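FYVE, RhoGEF and PH domain-containing protein 5 (Homo sapiens, PDB 3MPX) activates the small GTPase CDC42 by exchanging its bound GDP for GTP, and mediates VEGF-induced CDC42 activation. Local coordinates at residues H262-N267 against L271-Q276. Numbering follows the deposited sequence.
Sequences HLFLMN and LYTYPQ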
ATOM      1  N   HIS A 262      12.812 -15.807  -6.356  1.00 23.75           N
ATOM      2  CA  HIS A 262      11.384 -15.554  -6.194  1.00 22.77           C
ATOM      3  C   HIS A 262      10.960 -14.395  -7.067  1.00 26.07           C
ATOM      4  O   HIS A 262      11.539 -13.322  -6.953  1.00 26.73           O
ATOM      5  CB  HIS A 262      11.008 -15.328  -4.722  1.00 23.70           C
ATOM      6  CG  HIS A 262       9.534 -15.391  -4.498  1.00 27.09           C
ATOM      7  ND1 HIS A 262       8.894 -16.596  -4.286  1.00 28.66           N
ATOM      8  CD2 HIS A 262       8.606 -14.405  -4.579  1.00 28.95           C
ATOM      9  CE1 HIS A 262       7.608 -16.304  -4.200  1.00 28.26           C
ATOM     10  NE2 HIS A 262       7.386 -14.995  -4.372  1.00 28.62           N
ATOM     11  N   LEU A 263       9.940 -14.601  -7.927  1.00 21.82           N
ATOM     12  CA  LEU A 263       9.465 -13.605  -8.903  1.00 21.44           C
ATOM     13  C   LEU A 263       8.141 -12.898  -8.583  1.00 24.83           C
ATOM     14  O   LEU A 263       7.103 -13.567  -8.520  1.00 25.79           O
ATOM     15  CB  LEU A 263       9.275 -14.264 -10.298  1.00 21.52           C
ATOM     16  CG  LEU A 263      10.421 -15.002 -10.997  1.00 26.03           C
ATOM     17  CD1 LEU A 263      10.074 -15.219 -12.431  1.00 25.82           C
ATOM     18  CD2 LEU A 263      11.732 -14.234 -10.926  1.00 29.37           C
ATOM     19  N   PHE A 264       8.142 -11.537  -8.547  1.00 18.02           N
ATOM     20  CA  PHE A 264       6.907 -10.753  -8.405  1.00 15.10           C
ATOM     21  C   PHE A 264       6.589 -10.079  -9.757  1.00 19.51           C
ATOM     22  O   PHE A 264       7.226  -9.089 -10.111  1.00 16.64           O
ATOM     23  CB  PHE A 264       7.014  -9.716  -7.291  1.00 14.89           C
ATOM     24  CG  PHE A 264       7.213 -10.249  -5.901  1.00 14.66           C
ATOM     25  CD1 PHE A 264       6.128 -10.650  -5.128  1.00 15.06           C
ATOM     26  CD2 PHE A 264       8.486 -10.313  -5.339  1.00 15.67           C
ATOM     27  CE1 PHE A 264       6.315 -11.100  -3.822  1.00 14.76           C
ATOM     28  CE2 PHE A 264       8.668 -10.787  -4.028  1.00 16.74           C
ATOM     29  CZ  PHE A 264       7.584 -11.165  -3.282  1.00 13.53           C
ATOM     30  N   LEU A 265       5.643 -10.649 -10.527  1.00 20.53           N
ATOM     31  CA  LEU A 265       5.249 -10.135 -11.847  1.00 23.20           C
ATOM     32  C   LEU A 265       4.053  -9.145 -11.787  1.00 34.74           C
ATOM     33  O   LEU A 265       2.931  -9.503 -11.427  1.00 32.62           O
ATOM     34  CB  LEU A 265       4.981 -11.272 -12.873  1.00 22.63           C
ATOM     35  CG  LEU A 265       4.173 -10.930 -14.146  1.00 26.64           C
ATOM     36  CD1 LEU A 265       5.030 -10.315 -15.220  1.00 26.41           C
ATOM     37  CD2 LEU A 265       3.469 -12.139 -14.696  1.00 29.78           C
HETATM   38  N   MSE A 266       4.333  -7.902 -12.191  1.00 38.66           N
HETATM   39  CA  MSE A 266       3.371  -6.818 -12.324  1.00 41.80           C
HETATM   40  C   MSE A 266       3.209  -6.553 -13.817  1.00 46.05           C
HETATM   41  O   MSE A 266       4.059  -6.971 -14.611  1.00 45.43           O
HETATM   42  CB  MSE A 266       3.892  -5.536 -11.653  1.00 45.66           C
HETATM   43  CG  MSE A 266       3.252  -5.252 -10.332  1.00 55.80           C
HETATM   44 SE   MSE A 266       4.234  -6.055  -8.866  1.00 67.93          SE
HETATM   45  CE  MSE A 266       5.844  -4.941  -8.841  1.00 64.68           C
ATOM     46  N   ASN A 267       2.152  -5.813 -14.194  1.00 42.47           N
ATOM     47  CA  ASN A 267       1.924  -5.411 -15.584  1.00 42.10           C
ATOM     48  C   ASN A 267       2.984  -4.376 -15.983  1.00 45.45           C
ATOM     49  O   ASN A 267       3.375  -4.268 -17.145  1.00 44.97           O
ATOM     50  CB  ASN A 267       0.508  -4.838 -15.745  1.00 40.90           C
ATOM     51  CG  ASN A 267       0.103  -3.766 -14.749  1.00 56.81           C
ATOM     52  OD1 ASN A 267       0.931  -3.066 -14.132  1.00 39.28           O
ATOM     53  ND2 ASN A 267      -1.204  -3.585 -14.618  1.00 52.53           N
ATOM     54  N   LEU A 271       9.800  -7.945 -10.616  1.00 35.27           N
ATOM     55  CA  LEU A 271      10.738  -8.040  -9.506  1.00 33.99           C
ATOM     56  C   LEU A 271      11.356  -9.428  -9.534  1.00 36.32           C
ATOM     57  O   LEU A 271      10.644 -10.432  -9.694  1.00 34.64           O
ATOM     58  CB  LEU A 271      10.102  -7.729  -8.143  1.00 33.59           C
ATOM     59  CG  LEU A 271       9.293  -6.423  -7.975  1.00 37.50           C
ATOM     60  CD1 LEU A 271       8.859  -6.253  -6.522  1.00 36.81           C
ATOM     61  CD2 LEU A 271      10.083  -5.183  -8.404  1.00 39.55           C
ATOM     62  N   TYR A 272      12.701  -9.455  -9.465  1.00 32.42           N
ATOM     63  CA  TYR A 272      13.558 -10.639  -9.500  1.00 31.69           C
ATOM     64  C   TYR A 272      14.245 -10.645  -8.165  1.00 29.83           C
ATOM     65  O   TYR A 272      15.034  -9.742  -7.879  1.00 29.88           O
ATOM     66  CB  TYR A 272      14.568 -10.492 -10.652  1.00 34.75           C
ATOM     67  CG  TYR A 272      15.381 -11.728 -10.958  1.00 38.26           C
ATOM     68  CD1 TYR A 272      16.736 -11.792 -10.640  1.00 40.13           C
ATOM     69  CD2 TYR A 272      14.823 -12.796 -11.649  1.00 39.66           C
ATOM     70  CE1 TYR A 272      17.502 -12.910 -10.963  1.00 40.55           C
ATOM     71  CE2 TYR A 272      15.569 -13.927 -11.953  1.00 41.28           C
ATOM     72  CZ  TYR A 272      16.915 -13.974 -11.622  1.00 50.24           C
ATOM     73  OH  TYR A 272      17.644 -15.091 -11.947  1.00 53.96           O
ATOM     74  N   THR A 273      13.859 -11.576  -7.293  1.00 22.87           N
ATOM     75  CA  THR A 273      14.377 -11.587  -5.925  1.00 22.15           C
ATOM     76  C   THR A 273      15.059 -12.936  -5.557  1.00 25.97           C
ATOM     77  O   THR A 273      15.208 -13.823  -6.405  1.00 24.57           O
ATOM     78  CB  THR A 273      13.255 -11.169  -4.865  1.00 21.47           C
ATOM     79  OG1 THR A 273      12.465 -12.287  -4.476  1.00 16.81           O
ATOM     80  CG2 THR A 273      12.330 -10.060  -5.341  1.00 14.86           C
ATOM     81  N   TYR A 274      15.493 -13.044  -4.281  1.00 22.01           N
ATOM     82  CA  TYR A 274      16.058 -14.229  -3.669  1.00 21.53           C
ATOM     83  C   TYR A 274      15.316 -14.479  -2.342  1.00 28.85           C
ATOM     84  O   TYR A 274      15.362 -13.633  -1.428  1.00 29.69           O
ATOM     85  CB  TYR A 274      17.573 -14.115  -3.423  1.00 21.49           C
ATOM     86  CG  TYR A 274      18.072 -15.130  -2.412  1.00 22.21           C
ATOM     87  CD1 TYR A 274      18.115 -16.491  -2.719  1.00 25.03           C
ATOM     88  CD2 TYR A 274      18.459 -14.738  -1.134  1.00 22.20           C
ATOM     89  CE1 TYR A 274      18.537 -17.435  -1.779  1.00 26.23           C
ATOM     90  CE2 TYR A 274      18.861 -15.674  -0.178  1.00 22.98           C
ATOM     91  CZ  TYR A 274      18.913 -17.021  -0.511  1.00 29.97           C
ATOM     92  OH  TYR A 274      19.345 -17.948   0.405  1.00 28.17           O
ATOM     93  N   PRO A 275      14.695 -15.663  -2.184  1.00 24.86           N
ATOM     94  CA  PRO A 275      13.993 -15.941  -0.926  1.00 24.60           C
ATOM     95  C   PRO A 275      14.916 -16.260   0.243  1.00 27.91           C
ATOM     96  O   PRO A 275      15.669 -17.229   0.197  1.00 28.03           O
ATOM     97  CB  PRO A 275      13.071 -17.115  -1.273  1.00 26.50           C
ATOM     98  CG  PRO A 275      13.611 -17.707  -2.508  1.00 31.06           C
ATOM     99  CD  PRO A 275      14.546 -16.759  -3.161  1.00 26.54           C
ATOM    100  N   GLN A 276      14.825 -15.462   1.307  1.00 24.46           N
ATOM    101  CA  GLN A 276      15.615 -15.646   2.534  1.00 24.68           C
ATOM    102  C   GLN A 276      14.870 -16.494   3.590  1.00 30.56           C
ATOM    103  O   GLN A 276      13.647 -16.625   3.517  1.00 30.92           O
ATOM    104  CB  GLN A 276      16.037 -14.285   3.131  1.00 25.55           C
ATOM    105  CG  GLN A 276      16.935 -13.448   2.220  1.00 30.30           C
ATOM    106  CD  GLN A 276      17.007 -11.988   2.622  1.00 53.27           C
ATOM    107  OE1 GLN A 276      16.982 -11.085   1.769  1.00 52.17           O
ATOM    108  NE2 GLN A 276      17.128 -11.714   3.921  1.00 38.06           N
TER
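Phe264 and Leu271 form an antiparallel hydrogen-bonded pair: Phe264 N reaches Leu271 O at 3.0 Å, and Leu271 N returns to Phe264 O at 2.9 Å. On their face of the sheet, the isobutyl group of Leu271 fills the hollow between Phe264 and selenomethionine Met266. Its CB lies against Phe264 CB (3.8 Å), while the Met266 chain, bent at chi2 and chi3, brings CE to Leu271 CG (3.9 Å). Thr273 CG2 fits at the edge of the Phe264 ring, in its plane and 3.9 Å from Phe264 CD2; His262 CD2 lies over one ring face, offset toward the rim. The Thr273 hydroxyl and amide both donate to His262 O, from opposite faces of that carbonyl plane, with OG1 at 2.8 Å. The imidazole hydrogen-bonds through ND1 to Thr249 and through NE2 to Glu247 and stacks on Tyr281, which also meets Phe264 edge-to-face. On the other face, Leu263 and Tyr272 lie side by side, the Leu263 methyl CD2 reaching Tyr272 CD2. Two residues beyond Thr273, the Pro275 ring brings CD alongside His262 CB (4.1 Å). With the N-to-C directions of the two short strand segments 150° apart and a short connection, this is the hairpin of strands 257-266 and 269-275, lying between strands 244-254 and 281-288 in the antiparallel sheet of the first PH domain.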